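Lipolytic protein G-D-S-L family (PDB 4Q7Q) is of unconfirmed function but probably acts as a lipase or esterase of the SGNH hydrolase kind, cleaving ester bonds. Local coordinates at residues Val9-Ser14 with Tyr74-Gly79; Gly90-Tyr95 with Thr103-Phe108; Met189-His194 with Ala229-Tyr234. One frame throughout, in Å; residues are numbered along the deposited sequence.

Contact 1 (Val9-Ser14 with Tyr74-Gly79); sequences VAIGDS and YSVFLG
Val9 and Tyr74 lie side by side on neighbouring parallel strands, their side chains pointing the same way from one face of the sheet. The forked Val9 approaches the phenol ring obliquely: CB is 3.6 Å from Tyr74 CD2, and the two methyls spread along the CD2-CE2 bond. The hydroxyl of Tyr74 continues past the contact to the carbonyl of Ile69. Two residues on, Ile11 uses its branches in different directions. With CG1 anti to the carbonyl carbon (chi1 -63°), CD1 reaches back toward Tyr74 and across to Val76, 4.4 Å from its CG2, while CG2 leans forward to meet Leu78 CD1 obliquely at 4.2 Å. A beta-branched chain thus suits a position between three apolar neighbours. The other methyl of Leu78, CD2, settles 3.5 Å from Gly12 C; a side chain at Gly12 would press on the carbonyl oxygen of Phe77. On the opposite face Ala10 and Ser75 are small neighbours, Ser75 OG 3.6 Å from Ala10 CA, with Phe77 further along. That hydroxyl is hydrogen-bonded to Trp8 NE1 and to a water, which donates to Ile11 O.

The backbones are joined by Ser75 N to Val9 O, Ile11 N to Ser75 O (2.8 Å) and Phe77 N to Ile11 O. Beyond Gly12 the strands part and water takes over: one molecule links Asp13 N to Phe77 O, another Asp13 OD2 to Gly79 N. Asp13 OD1 caps the following helix at Ile15 N. Gly79, whose backbone angles call for glycine, is the N-cap of another helix. Parallel strands ending in such turns are characteristic of the alpha/beta fold of SGNH hydrolases; Gly12-Asp13-Ser14 is the GDS signature, and Ser14, hydrogen-bonded to His238, is probably the nucleophile.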
loop_
_atom_site.group_PDB
_atom_site.type_symbol
_atom_site.label_atom_id
_atom_site.label_comp_id
_atom_site.label_asym_id
_atom_site.label_seq_id
_atom_site.Cartn_x
_atom_site.Cartn_y
_atom_site.Cartn_z
ATOM N N VAL A 9 -1.788 14.727 6.558
ATOM C CA VAL A 9 -2.863 13.940 5.970
ATOM C C VAL A 9 -2.258 12.771 5.201
ATOM O O VAL A 9 -1.474 12.967 4.265
ATOM C CB VAL A 9 -3.754 14.791 5.040
ATOM C CG1 VAL A 9 -4.747 13.922 4.285
ATOM C CG2 VAL A 9 -4.481 15.847 5.847
ATOM N N ALA A 10 -2.591 11.555 5.630
ATOM C CA ALA A 10 -2.100 10.352 4.979
ATOM C C ALA A 10 -3.185 9.795 4.074
ATOM O O ALA A 10 -4.162 9.224 4.547
ATOM C CB ALA A 10 -1.687 9.315 6.022
ATOM N N ILE A 11 -3.013 9.977 2.769
ATOM C CA ILE A 11 -3.971 9.488 1.788
ATOM C C ILE A 11 -3.530 8.096 1.373
ATOM O O ILE A 11 -2.348 7.862 1.096
ATOM C CB ILE A 11 -4.030 10.423 0.558
ATOM C CG1 ILE A 11 -4.516 11.804 0.994
ATOM C CG2 ILE A 11 -4.930 9.848 -0.551
ATOM C CD1 ILE A 11 -4.431 12.851 -0.075
ATOM N N GLY A 12 -4.461 7.162 1.327
ATOM C CA GLY A 12 -4.083 5.816 0.962
ATOM C C GLY A 12 -5.237 4.853 0.833
ATOM O O GLY A 12 -6.404 5.260 0.754
ATOM N N ASP A 13 -4.887 3.570 0.789
ATOM C CA ASP A 13 -5.848 2.481 0.672
ATOM C C ASP A 13 -5.900 1.716 2.006
ATOM O O ASP A 13 -5.725 2.323 3.061
ATOM C CB ASP A 13 -5.490 1.566 -0.503
ATOM C CG ASP A 13 -4.018 1.152 -0.500
ATOM O OD1 ASP A 13 -3.456 0.942 0.602
ATOM O OD2 ASP A 13 -3.415 1.048 -1.597
ATOM N N SER A 14 -6.106 0.403 1.975
ATOM C CA SER A 14 -6.221 -0.362 3.214
ATOM C C SER A 14 -4.950 -0.321 4.050
ATOM O O SER A 14 -5.012 -0.347 5.266
ATOM C CB SER A 14 -6.589 -1.820 2.936
ATOM O OG SER A 14 -5.709 -2.373 1.986
ATOM N N TYR A 74 1.167 16.213 3.047
ATOM C CA TYR A 74 0.321 15.136 2.568
ATOM C C TYR A 74 1.202 14.007 2.061
ATOM O O TYR A 74 2.178 14.249 1.346
ATOM C CB TYR A 74 -0.569 15.623 1.422
ATOM C CG TYR A 74 -1.526 16.740 1.786
ATOM C CD1 TYR A 74 -1.077 18.053 1.945
ATOM C CD2 TYR A 74 -2.886 16.493 1.948
ATOM C CE1 TYR A 74 -1.951 19.078 2.266
ATOM C CE2 TYR A 74 -3.773 17.519 2.275
ATOM C CZ TYR A 74 -3.297 18.811 2.429
ATOM O OH TYR A 74 -4.151 19.849 2.750
ATOM N N SER A 75 0.873 12.775 2.439
ATOM C CA SER A 75 1.473 11.622 1.780
ATOM C C SER A 75 0.411 10.906 0.961
ATOM O O SER A 75 -0.781 10.927 1.301
ATOM C CB SER A 75 2.146 10.666 2.775
ATOM O OG SER A 75 1.236 10.180 3.744
ATOM N N VAL A 76 0.836 10.304 -0.144
ATOM C CA VAL A 76 -0.069 9.554 -1.000
ATOM C C VAL A 76 0.506 8.164 -1.215
ATOM O O VAL A 76 1.605 8.016 -1.748
ATOM C CB VAL A 76 -0.271 10.252 -2.361
ATOM C CG1 VAL A 76 -1.258 9.476 -3.236
ATOM C CG2 VAL A 76 -0.756 11.685 -2.148
ATOM N N PHE A 77 -0.247 7.154 -0.795
ATOM C CA PHE A 77 0.224 5.773 -0.793
ATOM C C PHE A 77 -0.860 4.934 -1.471
ATOM O O PHE A 77 -1.738 4.372 -0.808
ATOM C CB PHE A 77 0.429 5.349 0.667
ATOM C CG PHE A 77 1.111 4.013 0.865
ATOM C CD1 PHE A 77 1.454 3.184 -0.199
ATOM C CD2 PHE A 77 1.392 3.582 2.155
ATOM C CE1 PHE A 77 2.065 1.953 0.032
ATOM C CE2 PHE A 77 2.018 2.365 2.387
ATOM C CZ PHE A 77 2.344 1.546 1.324
ATOM N N LEU A 78 -0.805 4.879 -2.800
ATOM C CA LEU A 78 -1.850 4.271 -3.617
ATOM C C LEU A 78 -1.250 3.514 -4.784
ATOM O O LEU A 78 -0.139 3.807 -5.210
ATOM C CB LEU A 78 -2.772 5.349 -4.188
ATOM C CG LEU A 78 -3.601 6.126 -3.176
ATOM C CD1 LEU A 78 -4.181 7.375 -3.845
ATOM C CD2 LEU A 78 -4.699 5.232 -2.608
ATOM N N GLY A 79 -2.002 2.561 -5.314
ATOM C CA GLY A 79 -1.619 1.920 -6.548
ATOM C C GLY A 79 -1.764 0.410 -6.536
ATOM O O GLY A 79 -2.005 -0.204 -7.578
HETATM O O HOH W 1 -0.077 7.972 3.015
HETATM O O HOH W 2 -2.071 3.087 1.596
HETATM O O HOH W 3 -4.449 1.378 -4.043
#

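Contact 2 (Gly90-Tyr95 with Thr103-Phe108); sequences GKLDDY and TVYGSF
Thr103 sits against Gly90 and Asp94 just before helix 104-118, and its two branches do different work. OG1 lies between the backbone N and the carbonyl carbon (chi1 61°), where it accepts from Gly106 N at 3.0 Å as the N-cap of the helix. The same oxygen is 3.3 Å from Asp94 CB, the two side chains crossing at about a right angle, and the CG2 methyl rests 3.7 Å from Gly90 CA. Glycine is needed there twice over: a CB would collide with Thr103 CB, and the backbone angles disfavour one. Asp94 in turn fixes its own turn, for OD2 takes Lys91 N at 2.9 Å on its anti lone pair, while OD1 bonds Asn99 ND2.

Tyr105 lies flat under the backbone entering helix 92-96. Leu92 N stands 3.7 Å above the plane of the Tyr105 ring, over its centre, and Leu92 CA makes a CH-pi contact, 4.0 Å from the centroid of that ring and 23° off the normal. Tyr95 CB meets the ring at its edge. With an alanine at Tyr105, the Lys91-Leu92 peptide would probably lose the aromatic surface it lies on, and Tyr95 CB its contact with the ring edge. The helix that bears this ring forms the connection of a beta-alpha-beta crossover between strands 73-77 and 123-127, and the short helix 92-96 packs against its first turn.

Gly106 brings its CA within 3.4 Å of Asp94 O, a C-H...O contact; a side chain here would be crowded by Thr103 OG1. Asp94 O also accepts from Arg109 NE. At Phe108, the edge of the Tyr95 ring comes alongside the backbone, CE1 3.7 Å from Phe108 C, as Tyr95 OH reaches across to Glu171.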
loop_
_atom_site.group_PDB
_atom_site.type_symbol
_atom_site.label_atom_id
_atom_site.label_comp_id
_atom_site.label_asym_id
_atom_site.label_seq_id
_atom_site.Cartn_x
_atom_site.Cartn_y
_atom_site.Cartn_z
ATOM N N GLY A 90 -0.949 4.159 -17.706
ATOM C CA GLY A 90 -0.863 5.368 -18.501
ATOM C C GLY A 90 0.565 5.826 -18.713
ATOM O O GLY A 90 1.515 5.055 -18.540
ATOM N N LYS A 91 0.716 7.088 -19.103
ATOM C CA LYS A 91 2.032 7.654 -19.367
ATOM C C LYS A 91 2.116 9.038 -18.747
ATOM O O LYS A 91 1.104 9.594 -18.333
ATOM C CB LYS A 91 2.295 7.728 -20.874
ATOM C CG LYS A 91 2.324 6.372 -21.588
ATOM C CD LYS A 91 2.564 6.518 -23.095
ATOM C CE LYS A 91 2.770 5.159 -23.767
ATOM N NZ LYS A 91 2.888 5.266 -25.254
ATOM N N LEU A 92 3.315 9.605 -18.696
ATOM C CA LEU A 92 3.492 10.914 -18.073
ATOM C C LEU A 92 2.585 11.986 -18.695
ATOM O O LEU A 92 2.157 12.910 -18.007
ATOM C CB LEU A 92 4.961 11.342 -18.115
ATOM C CG LEU A 92 5.316 12.669 -17.430
ATOM C CD1 LEU A 92 4.951 12.651 -15.954
ATOM C CD2 LEU A 92 6.792 13.011 -17.616
ATOM N N ASP A 93 2.284 11.847 -19.986
ATOM C CA ASP A 93 1.356 12.749 -20.670
ATOM C C ASP A 93 -0.003 12.834 -19.974
ATOM O O ASP A 93 -0.646 13.886 -19.978
ATOM C CB ASP A 93 1.157 12.296 -22.119
ATOM C CG ASP A 93 0.192 13.184 -22.884
ATOM O OD1 ASP A 93 -0.999 12.823 -22.984
ATOM O OD2 ASP A 93 0.625 14.240 -23.389
ATOM N N ASP A 94 -0.439 11.718 -19.390
ATOM C CA ASP A 94 -1.698 11.671 -18.645
ATOM C C ASP A 94 -1.617 12.420 -17.319
ATOM O O ASP A 94 -2.638 12.801 -16.744
ATOM C CB ASP A 94 -2.116 10.223 -18.385
ATOM C CG ASP A 94 -2.391 9.464 -19.663
ATOM O OD1 ASP A 94 -3.365 9.823 -20.350
ATOM O OD2 ASP A 94 -1.644 8.515 -19.974
ATOM N N TYR A 95 -0.402 12.610 -16.821
ATOM C CA TYR A 95 -0.212 13.420 -15.632
ATOM C C TYR A 95 -0.096 14.900 -16.006
ATOM O O TYR A 95 -0.580 15.776 -15.287
ATOM C CB TYR A 95 1.022 12.975 -14.838
ATOM C CG TYR A 95 1.227 13.831 -13.616
ATOM C CD1 TYR A 95 0.587 13.530 -12.419
ATOM C CD2 TYR A 95 2.021 14.974 -13.670
ATOM C CE1 TYR A 95 0.751 14.332 -11.306
ATOM C CE2 TYR A 95 2.184 15.780 -12.567
ATOM C CZ TYR A 95 1.551 15.455 -11.391
ATOM O OH TYR A 95 1.715 16.256 -10.295
ATOM N N THR A 103 -6.387 6.757 -16.065
ATOM C CA THR A 103 -5.124 6.059 -15.855
ATOM C C THR A 103 -4.618 6.430 -14.478
ATOM O O THR A 103 -5.097 7.397 -13.873
ATOM C CB THR A 103 -4.039 6.493 -16.864
ATOM O OG1 THR A 103 -3.772 7.897 -16.710
ATOM C CG2 THR A 103 -4.471 6.209 -18.296
ATOM N N VAL A 104 -3.628 5.683 -14.002
ATOM C CA VAL A 104 -2.989 5.967 -12.723
ATOM C C VAL A 104 -2.308 7.338 -12.738
ATOM O O VAL A 104 -2.492 8.142 -11.821
ATOM C CB VAL A 104 -1.993 4.859 -12.332
ATOM C CG1 VAL A 104 -1.311 5.205 -11.028
ATOM C CG2 VAL A 104 -2.727 3.531 -12.217
ATOM N N TYR A 105 -1.537 7.616 -13.783
ATOM C CA TYR A 105 -0.935 8.936 -13.930
ATOM C C TYR A 105 -1.998 10.047 -13.878
ATOM O O TYR A 105 -1.788 11.085 -13.243
ATOM C CB TYR A 105 -0.185 9.025 -15.253
ATOM C CG TYR A 105 1.246 8.515 -15.270
ATOM C CD1 TYR A 105 2.288 9.310 -14.819
ATOM C CD2 TYR A 105 1.557 7.267 -15.801
ATOM C CE1 TYR A 105 3.600 8.872 -14.875
ATOM C CE2 TYR A 105 2.872 6.819 -15.865
ATOM C CZ TYR A 105 3.891 7.631 -15.401
ATOM O OH TYR A 105 5.208 7.213 -15.447
ATOM N N GLY A 106 -3.134 9.830 -14.544
ATOM C CA GLY A 106 -4.242 10.774 -14.505
ATOM C C GLY A 106 -4.795 10.986 -13.101
ATOM O O GLY A 106 -5.056 12.117 -12.687
ATOM N N SER A 107 -4.963 9.893 -12.361
ATOM C CA SER A 107 -5.474 9.970 -10.991
ATOM C C SER A 107 -4.531 10.764 -10.108
ATOM O O SER A 107 -4.968 11.535 -9.256
ATOM C CB SER A 107 -5.653 8.574 -10.393
ATOM O OG SER A 107 -6.631 7.842 -11.105
ATOM N N PHE A 108 -3.231 10.564 -10.296
ATOM C CA PHE A 108 -2.268 11.297 -9.486
ATOM C C PHE A 108 -2.282 12.782 -9.817
ATOM O O PHE A 108 -2.085 13.612 -8.927
ATOM C CB PHE A 108 -0.867 10.697 -9.583
ATOM C CG PHE A 108 -0.633 9.573 -8.614
ATOM C CD1 PHE A 108 -1.236 8.343 -8.808
ATOM C CD2 PHE A 108 0.184 9.750 -7.507
ATOM C CE1 PHE A 108 -1.027 7.297 -7.908
ATOM C CE2 PHE A 108 0.399 8.717 -6.606
ATOM C CZ PHE A 108 -0.206 7.483 -6.806
HETATM O O HOH W 4 -5.529 9.639 -17.954
#

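Contact 3 (Met189-His194 with Ala229-Tyr234); sequences MVKFKH and AVNLTY
Met189, present as selenomethionine, offers its carbonyl oxygen to two donors of Thr233. Thr233 N reaches Met189 O at 3.0 Å, in the carbonyl plane and on a lone pair, while Thr233 OG1 comes from above that plane, 61° out of it, at 2.9 Å. The threonine hydroxyl suits its place because it can donate here and still bond Gly236 N. A nearly straight bond (172°) ties Lys191 N to Ala229 O at 2.7 Å. One water donates to Val190 O and accepts from Asn231 ND2.

These bonds join the 189-194 segment to the loop before helix 241-257, where SGNH hydrolases carry the Asp and His of their triad. Asp235 and His238 probably play those parts here, and Thr233 lies directly beside this putative site.

Among the van der Waals contacts, Ala229 CB stands 4.0 Å above the centre of the Phe192 ring, almost on its normal, a CH-pi contact that a small methyl makes readily. The same methyl is 3.4 Å from Phe192 O, a buried carbonyl with no hydrogen-bonding partner in the model. Bent at chi2 (-66°), the Met189 chain brings SE within 3.6 Å of Thr233 CG2 and CE to Leu232 CD1; the Leu232 side chain also touches Ile246 of helix 241-257. The aliphatic part of Lys191 crosses the Asn231 amide at about a right angle, its CE 3.5 Å from Asn231 ND2.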
loop_
_atom_site.group_PDB
_atom_site.type_symbol
_atom_site.label_atom_id
_atom_site.label_comp_id
_atom_site.label_asym_id
_atom_site.label_seq_id
_atom_site.Cartn_x
_atom_site.Cartn_y
_atom_site.Cartn_z
HETATM N N MSE A 189 7.349 -11.879 2.604
HETATM C CA MSE A 189 5.977 -11.454 2.866
HETATM C C MSE A 189 5.276 -12.367 3.869
HETATM O O MSE A 189 4.680 -11.890 4.833
HETATM C CB MSE A 189 5.185 -11.358 1.564
HETATM C CG MSE A 189 5.722 -10.296 0.627
HETATM SE SE MSE A 189 5.482 -8.518 1.380
HETATM C CE MSE A 189 6.924 -7.565 0.461
ATOM N N VAL A 190 5.356 -13.679 3.644
ATOM C CA VAL A 190 4.758 -14.658 4.555
ATOM C C VAL A 190 5.702 -15.845 4.715
ATOM O O VAL A 190 6.481 -16.135 3.811
ATOM C CB VAL A 190 3.386 -15.171 4.042
ATOM C CG1 VAL A 190 2.343 -14.057 4.056
ATOM C CG2 VAL A 190 3.526 -15.784 2.640
ATOM N N LYS A 191 5.653 -16.515 5.866
ATOM C CA LYS A 191 6.539 -17.657 6.117
ATOM C C LYS A 191 6.139 -18.896 5.314
ATOM O O LYS A 191 6.995 -19.668 4.874
ATOM C CB LYS A 191 6.560 -18.015 7.609
ATOM C CG LYS A 191 7.045 -16.910 8.534
ATOM C CD LYS A 191 8.521 -16.639 8.348
ATOM C CE LYS A 191 9.037 -15.659 9.394
ATOM N NZ LYS A 191 8.991 -16.234 10.767
ATOM N N PHE A 192 4.837 -19.093 5.150
ATOM C CA PHE A 192 4.321 -20.249 4.423
ATOM C C PHE A 192 2.842 -20.061 4.164
ATOM O O PHE A 192 2.209 -19.170 4.738
ATOM C CB PHE A 192 4.539 -21.553 5.207
ATOM C CG PHE A 192 3.858 -21.580 6.552
ATOM C CD1 PHE A 192 4.524 -21.146 7.690
ATOM C CD2 PHE A 192 2.547 -22.025 6.676
ATOM C CE1 PHE A 192 3.902 -21.165 8.927
ATOM C CE2 PHE A 192 1.918 -22.044 7.909
ATOM C CZ PHE A 192 2.601 -21.610 9.036
ATOM N N LYS A 193 2.312 -20.903 3.284
ATOM C CA LYS A 193 0.885 -21.016 3.063
ATOM C C LYS A 193 0.512 -22.428 3.507
ATOM O O LYS A 193 1.137 -23.393 3.088
ATOM C CB LYS A 193 0.586 -20.819 1.579
ATOM C CG LYS A 193 -0.636 -19.976 1.250
ATOM C CD LYS A 193 -0.732 -19.781 -0.259
ATOM C CE LYS A 193 -2.005 -19.078 -0.692
ATOM N NZ LYS A 193 -2.081 -19.052 -2.182
ATOM N N HIS A 194 -0.498 -22.518 4.367
ATOM C CA HIS A 194 -0.951 -23.755 4.979
ATOM C C HIS A 194 -1.970 -24.395 4.038
ATOM O O HIS A 194 -3.111 -23.950 3.959
ATOM C CB HIS A 194 -1.573 -23.382 6.330
ATOM C CG HIS A 194 -2.238 -24.507 7.054
ATOM N ND1 HIS A 194 -1.536 -25.539 7.634
ATOM C CD2 HIS A 194 -3.544 -24.731 7.339
ATOM C CE1 HIS A 194 -2.381 -26.365 8.227
ATOM N NE2 HIS A 194 -3.605 -25.897 8.062
ATOM N N ALA A 229 2.578 -17.803 10.193
ATOM C CA ALA A 229 2.943 -17.450 8.821
ATOM C C ALA A 229 3.320 -15.978 8.661
ATOM O O ALA A 229 3.848 -15.583 7.627
ATOM C CB ALA A 229 1.815 -17.821 7.855
ATOM N N VAL A 230 3.051 -15.173 9.684
ATOM C CA VAL A 230 3.283 -13.732 9.597
ATOM C C VAL A 230 4.767 -13.418 9.402
ATOM O O VAL A 230 5.619 -13.952 10.094
ATOM C CB VAL A 230 2.754 -13.001 10.848
ATOM C CG1 VAL A 230 3.096 -11.520 10.799
ATOM C CG2 VAL A 230 1.249 -13.193 10.972
ATOM N N ASN A 231 5.080 -12.566 8.435
ATOM C CA ASN A 231 6.438 -12.045 8.326
ATOM C C ASN A 231 6.379 -10.531 8.093
ATOM O O ASN A 231 6.175 -9.779 9.043
ATOM C CB ASN A 231 7.239 -12.779 7.252
ATOM C CG ASN A 231 8.732 -12.521 7.361
ATOM O OD1 ASN A 231 9.161 -11.549 7.975
ATOM N ND2 ASN A 231 9.532 -13.401 6.767
ATOM N N LEU A 232 6.545 -10.077 6.855
ATOM C CA LEU A 232 6.360 -8.656 6.561
ATOM C C LEU A 232 4.888 -8.284 6.438
ATOM O O LEU A 232 4.535 -7.109 6.565
ATOM C CB LEU A 232 7.084 -8.256 5.278
ATOM C CG LEU A 232 8.607 -8.257 5.313
ATOM C CD1 LEU A 232 9.119 -7.896 3.932
ATOM C CD2 LEU A 232 9.100 -7.268 6.361
ATOM N N THR A 233 4.056 -9.282 6.141
ATOM C CA THR A 233 2.605 -9.133 6.072
ATOM C C THR A 233 1.947 -10.215 6.918
ATOM O O THR A 233 2.595 -11.199 7.294
ATOM C CB THR A 233 2.057 -9.290 4.632
ATOM O OG1 THR A 233 2.187 -10.657 4.198
ATOM C CG2 THR A 233 2.764 -8.340 3.668
ATOM N N TYR A 234 0.660 -10.044 7.207
ATOM C CA TYR A 234 -0.080 -11.061 7.952
ATOM C C TYR A 234 -1.014 -11.859 7.036
ATOM O O TYR A 234 -1.598 -12.855 7.459
ATOM C CB TYR A 234 -0.843 -10.453 9.148
ATOM C CG TYR A 234 -1.918 -9.457 8.756
ATOM C CD1 TYR A 234 -3.190 -9.887 8.368
ATOM C CD2 TYR A 234 -1.662 -8.092 8.755
ATOM C CE1 TYR A 234 -4.175 -8.982 7.985
ATOM C CE2 TYR A 234 -2.644 -7.185 8.383
ATOM C CZ TYR A 234 -3.897 -7.637 7.997
ATOM O OH TYR A 234 -4.868 -6.733 7.616
HETATM O O HOH W 5 9.224 -15.362 4.743
#

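In the fold
From the N terminus, contact 1 comes first: strand 73-77 returns beside strand 6-12 after an excursion that includes strand 44-50, the neighbour of 6-12 on its other side. Contact 2 follows as a local closure, bringing the start of helix 104-118 back against helix 92-96. Contact 3 closes last, joining the stretch that leads into strand 193-196 to the loop before helix 241-257. The three are in series and none nests or crosses. Contacts 1 and 2 touch through Phe108, which packs on Val76 and Leu78, so the flanking helix is tied to the sheet. Contacts 2 and 3 lie on opposite sides of the chain's centre, their centres about 33 Å apart.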